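Local atomic coordinates of putative p22 protein (Leishmania major, PDB entry 1YQF), a protein that is of unknown function but belongs to the MAM33 mitochondrial glycoprotein family and resembles human p32, a ring-shaped trimer. Residues V57-P60 with G61-T64; V180-S183 with F184-E187. One frame throughout, in Å; residues are numbered along the deposited sequence.

Interaction 1: residues V57-P60 with G61-T64; sequences VRKP and GTCT
Thr-62 folds its hydroxyl back over Lys-59, and the compact half of this local contact is built on that pair. The carbonyl of Lys-59 takes two donors: the backbone N of Thr-62 at 3.0 Å from Lys-59 O, lying in the carbonyl plane with a C=O...N angle of 160°, and OG1 of Thr-62 at 2.6 Å from the same O, tilted from that plane. The first bond closes a type II beta turn from Lys-59 to Thr-62, with Gly-61 at its third position; the positive phi there (83°) favours glycine. A first torsion of 72° sets Thr-62 OG1 between its own backbone N and carbonyl carbon. From there it donates to Lys-59 O and accepts from Thr-64 N (3.2 Å from OG1), an ST turn, so one hydroxyl links two successive bends. CB of Lys-59 packs on this OG1 at 3.2 Å. Beyond the turn, Lys-59 N donates to Thr-64 O at 3.1 Å, which brings the two chain arms together.

The looser side is carried by the exposed Arg-58. The extended start of its side chain runs alongside the turn, CG 3.7 Å from Thr-62 O, and the bend at chi3 leaves NH1 3.2 Å from Thr-62 O, an oxygen that stands oblique to the guanidinium plane.

The lysine's NZ makes a salt bridge to Glu-144 of the second subunit, on which Thr-62 and Thr-64 also pack. The turn is the connection of a beta hairpin between strands 55-58 and 64-71, at one margin of the chain's sheet, where Val-57 and Asp-66 continue the backbone pairing.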
loop_
_atom_site.group_PDB
_atom_site.type_symbol
_atom_site.label_atom_id
_atom_site.label_comp_id
_atom_site.label_asym_id
_atom_site.label_seq_id
_atom_site.Cartn_x
_atom_site.Cartn_y
_atom_site.Cartn_z
ATOM N N VAL A 57 -13.582 1.109 22.544
ATOM C CA VAL A 57 -14.612 0.497 21.706
ATOM C C VAL A 57 -13.986 -0.179 20.493
ATOM O O VAL A 57 -13.313 0.463 19.691
ATOM C CB VAL A 57 -15.660 1.529 21.238
ATOM C CG1 VAL A 57 -16.642 0.901 20.250
ATOM C CG2 VAL A 57 -16.412 2.100 22.432
ATOM N N ARG A 58 -14.231 -1.479 20.368
ATOM C CA ARG A 58 -13.691 -2.282 19.281
ATOM C C ARG A 58 -14.568 -2.174 18.033
ATOM O O ARG A 58 -15.792 -2.273 18.115
ATOM C CB ARG A 58 -13.612 -3.745 19.730
ATOM C CG ARG A 58 -13.190 -4.730 18.646
ATOM C CD ARG A 58 -13.482 -6.175 18.996
ATOM N NE ARG A 58 -12.549 -6.686 20.001
ATOM C CZ ARG A 58 -11.717 -7.716 19.832
ATOM N NH1 ARG A 58 -11.671 -8.388 18.680
ATOM N NH2 ARG A 58 -10.917 -8.081 20.830
ATOM N N LYS A 59 -13.926 -1.973 16.883
ATOM C CA LYS A 59 -14.587 -2.058 15.584
ATOM C C LYS A 59 -14.967 -3.537 15.396
ATOM O O LYS A 59 -14.078 -4.365 15.226
ATOM C CB LYS A 59 -13.640 -1.583 14.471
ATOM C CG LYS A 59 -14.304 -0.887 13.290
ATOM C CD LYS A 59 -15.150 -1.853 12.467
ATOM C CE LYS A 59 -15.394 -1.322 11.057
ATOM N NZ LYS A 59 -14.217 -1.515 10.165
ATOM N N PRO A 60 -16.268 -3.866 15.454
ATOM C CA PRO A 60 -16.726 -5.273 15.506
ATOM C C PRO A 60 -15.961 -6.277 14.625
ATOM O O PRO A 60 -15.896 -6.126 13.401
ATOM C CB PRO A 60 -18.203 -5.175 15.071
ATOM C CG PRO A 60 -18.419 -3.726 14.681
ATOM C CD PRO A 60 -17.415 -2.942 15.467
ATOM N N GLY A 61 -15.379 -7.286 15.269
ATOM C CA GLY A 61 -14.698 -8.377 14.584
ATOM C C GLY A 61 -13.257 -8.112 14.167
ATOM O O GLY A 61 -12.611 -9.000 13.607
ATOM N N THR A 62 -12.747 -6.911 14.450
ATOM C CA THR A 62 -11.415 -6.505 13.995
ATOM C C THR A 62 -10.458 -6.268 15.157
ATOM O O THR A 62 -10.837 -6.355 16.320
ATOM C CB THR A 62 -11.491 -5.220 13.137
ATOM O OG1 THR A 62 -11.778 -4.084 13.965
ATOM C CG2 THR A 62 -12.648 -5.270 12.139
ATOM N N CYS A 63 -9.213 -5.955 14.809
ATOM C CA CYS A 63 -8.180 -5.604 15.779
ATOM C C CYS A 63 -8.007 -4.086 15.873
ATOM O O CYS A 63 -7.000 -3.601 16.373
ATOM C CB CYS A 63 -6.863 -6.275 15.395
ATOM S SG CYS A 63 -6.821 -8.002 15.899
ATOM N N THR A 64 -9.004 -3.347 15.394
ATOM C CA THR A 64 -9.003 -1.893 15.452
ATOM C C THR A 64 -9.786 -1.427 16.672
ATOM O O THR A 64 -10.868 -1.934 16.953
ATOM C CB THR A 64 -9.643 -1.317 14.188
ATOM O OG1 THR A 64 -8.970 -1.823 13.030
ATOM C CG2 THR A 64 -9.436 0.189 14.110
#

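Interaction 2: residues V180-S183 with F184-E187; sequences VLYS and FWAE
Tyr-182 and Trp-185 run alongside each other from the same flank of the helix, forming one apolar cluster. CE3 of the indole sits 3.9 Å above one face of the phenol ring, offset toward its rim, and CZ3 of Trp-185 comes within 3.6 Å of CZ of Tyr-182. With planes at 54° and centroids 5.1 Å apart, the rings form neither a stack nor an edge-to-face pair. Both side chains carry CG anti to the backbone N (chi1 -166° in Tyr-182 and 169° in Trp-185), which, on residues i and i+3 of a helix, sets the phenol against the six-membered ring of the indole. CB of Ala-186 approaches the same phenol more loosely, 4.3 Å from CE2 of Tyr-182.

A second apolar pair lies one turn apart: CG1 of Val-180 meets CE2 of Phe-184 at 3.5 Å. The phenyl ring also covers the carbonyl of Val-180, whose O lies 3.3 Å above the plane of the Phe-184 ring.

Beneath the side chains, four i to i+4 backbone bonds join the segments; the shortest runs from Ala-186 N to Tyr-182 O at 2.8 Å. Ser-183 turns its OG to Val-179 O, so the hydroxyl is satisfied within the helix. At the polar edge the carboxylate of Glu-187, its chain bent at chi2, reaches the second subunit, where OE2 hydrogen-bonds Tyr-146 OH.

From helix 173-202, Tyr-182 meets Phe-65 of strand 64-71 edge-to-face and, with Trp-185, touches the loop at Gln-47, while Val-180 and Ser-183 rest on His-92 of strand 92-99: the helix is thereby packed against the sheet.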
loop_
_atom_site.group_PDB
_atom_site.type_symbol
_atom_site.label_atom_id
_atom_site.label_comp_id
_atom_site.label_asym_id
_atom_site.label_seq_id
_atom_site.Cartn_x
_atom_site.Cartn_y
_atom_site.Cartn_z
ATOM N N VAL A 180 0.139 0.562 24.238
ATOM C CA VAL A 180 1.170 -0.475 24.222
ATOM C C VAL A 180 0.734 -1.669 25.070
ATOM O O VAL A 180 0.823 -2.811 24.631
ATOM C CB VAL A 180 2.531 0.053 24.751
ATOM C CG1 VAL A 180 3.567 -1.066 24.824
ATOM C CG2 VAL A 180 3.060 1.167 23.869
ATOM N N LEU A 181 0.264 -1.385 26.279
ATOM C CA LEU A 181 -0.167 -2.415 27.223
ATOM C C LEU A 181 -1.414 -3.149 26.744
ATOM O O LEU A 181 -1.549 -4.352 26.960
ATOM C CB LEU A 181 -0.441 -1.803 28.603
ATOM C CG LEU A 181 0.760 -1.426 29.474
ATOM C CD1 LEU A 181 0.274 -0.785 30.767
ATOM C CD2 LEU A 181 1.649 -2.629 29.775
ATOM N N TYR A 182 -2.322 -2.419 26.105
ATOM C CA TYR A 182 -3.564 -2.993 25.607
ATOM C C TYR A 182 -3.281 -3.869 24.395
ATOM O O TYR A 182 -3.927 -4.891 24.205
ATOM C CB TYR A 182 -4.566 -1.897 25.238
ATOM C CG TYR A 182 -5.967 -2.413 25.030
ATOM C CD1 TYR A 182 -6.857 -2.501 26.089
ATOM C CD2 TYR A 182 -6.400 -2.829 23.774
ATOM C CE1 TYR A 182 -8.147 -2.980 25.906
ATOM C CE2 TYR A 182 -7.690 -3.312 23.579
ATOM C CZ TYR A 182 -8.557 -3.384 24.649
ATOM O OH TYR A 182 -9.834 -3.858 24.467
ATOM N N SER A 183 -2.300 -3.473 23.590
ATOM C CA SER A 183 -1.894 -4.258 22.431
ATOM C C SER A 183 -1.298 -5.604 22.849
ATOM O O SER A 183 -1.617 -6.625 22.247
ATOM C CB SER A 183 -0.898 -3.484 21.569
ATOM O OG SER A 183 -1.534 -2.381 20.943
ATOM N N PHE A 184 -0.447 -5.601 23.878
ATOM C CA PHE A 184 0.143 -6.840 24.391
ATOM C C PHE A 184 -0.957 -7.765 24.894
ATOM O O PHE A 184 -0.943 -8.958 24.611
ATOM C CB PHE A 184 1.131 -6.580 25.546
ATOM C CG PHE A 184 2.432 -5.926 25.131
ATOM C CD1 PHE A 184 3.063 -6.245 23.929
ATOM C CD2 PHE A 184 3.041 -4.997 25.972
ATOM C CE1 PHE A 184 4.269 -5.634 23.571
ATOM C CE2 PHE A 184 4.244 -4.388 25.619
ATOM C CZ PHE A 184 4.856 -4.706 24.418
ATOM N N TRP A 185 -1.909 -7.203 25.637
ATOM C CA TRP A 185 -3.013 -7.978 26.193
ATOM C C TRP A 185 -3.884 -8.559 25.089
ATOM O O TRP A 185 -4.145 -9.753 25.078
ATOM C CB TRP A 185 -3.876 -7.126 27.130
ATOM C CG TRP A 185 -5.159 -7.811 27.506
ATOM C CD1 TRP A 185 -5.323 -8.777 28.452
ATOM C CD2 TRP A 185 -6.449 -7.600 26.923
ATOM N NE1 TRP A 185 -6.636 -9.180 28.500
ATOM C CE2 TRP A 185 -7.350 -8.473 27.570
ATOM C CE3 TRP A 185 -6.938 -6.761 25.910
ATOM C CZ2 TRP A 185 -8.708 -8.526 27.249
ATOM C CZ3 TRP A 185 -8.291 -6.817 25.590
ATOM C CH2 TRP A 185 -9.159 -7.693 26.260
ATOM N N ALA A 186 -4.329 -7.700 24.175
ATOM C CA ALA A 186 -5.190 -8.103 23.065
ATOM C C ALA A 186 -4.512 -9.109 22.145
ATOM O O ALA A 186 -5.172 -9.987 21.594
ATOM C CB ALA A 186 -5.645 -6.884 22.263
ATOM N N GLU A 187 -3.197 -8.985 21.989
ATOM C CA GLU A 187 -2.434 -9.900 21.142
ATOM C C GLU A 187 -2.447 -11.307 21.730
ATOM O O GLU A 187 -2.523 -12.286 21.000
ATOM C CB GLU A 187 -0.993 -9.411 20.978
ATOM C CG GLU A 187 -0.053 -10.400 20.295
ATOM C CD GLU A 187 -0.498 -10.758 18.886
ATOM O OE1 GLU A 187 -0.822 -9.826 18.110
ATOM O OE2 GLU A 187 -0.515 -11.967 18.550
#

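In the fold
From the N terminus, the chain passes helix 23-39 and a long loop before interaction 1, which closes the tight link between strands 55-58 and 64-71. Four further strands and three helices follow before helix 173-202, where interaction 2 closes no loop: residues 180-187 span about two turns of one helix. The contacts are in series, neither nesting nor crossing, with centres 14 Å apart and nearest atoms about 6 Å apart. Strand 64-71 relates them: it leaves the turn of interaction 1, and its Phe-65 meets Tyr-182 of interaction 2. Both reach the second subunit, interaction 2 through Glu-187 alone, so sheet margin and C-terminal helix share one subunit interface.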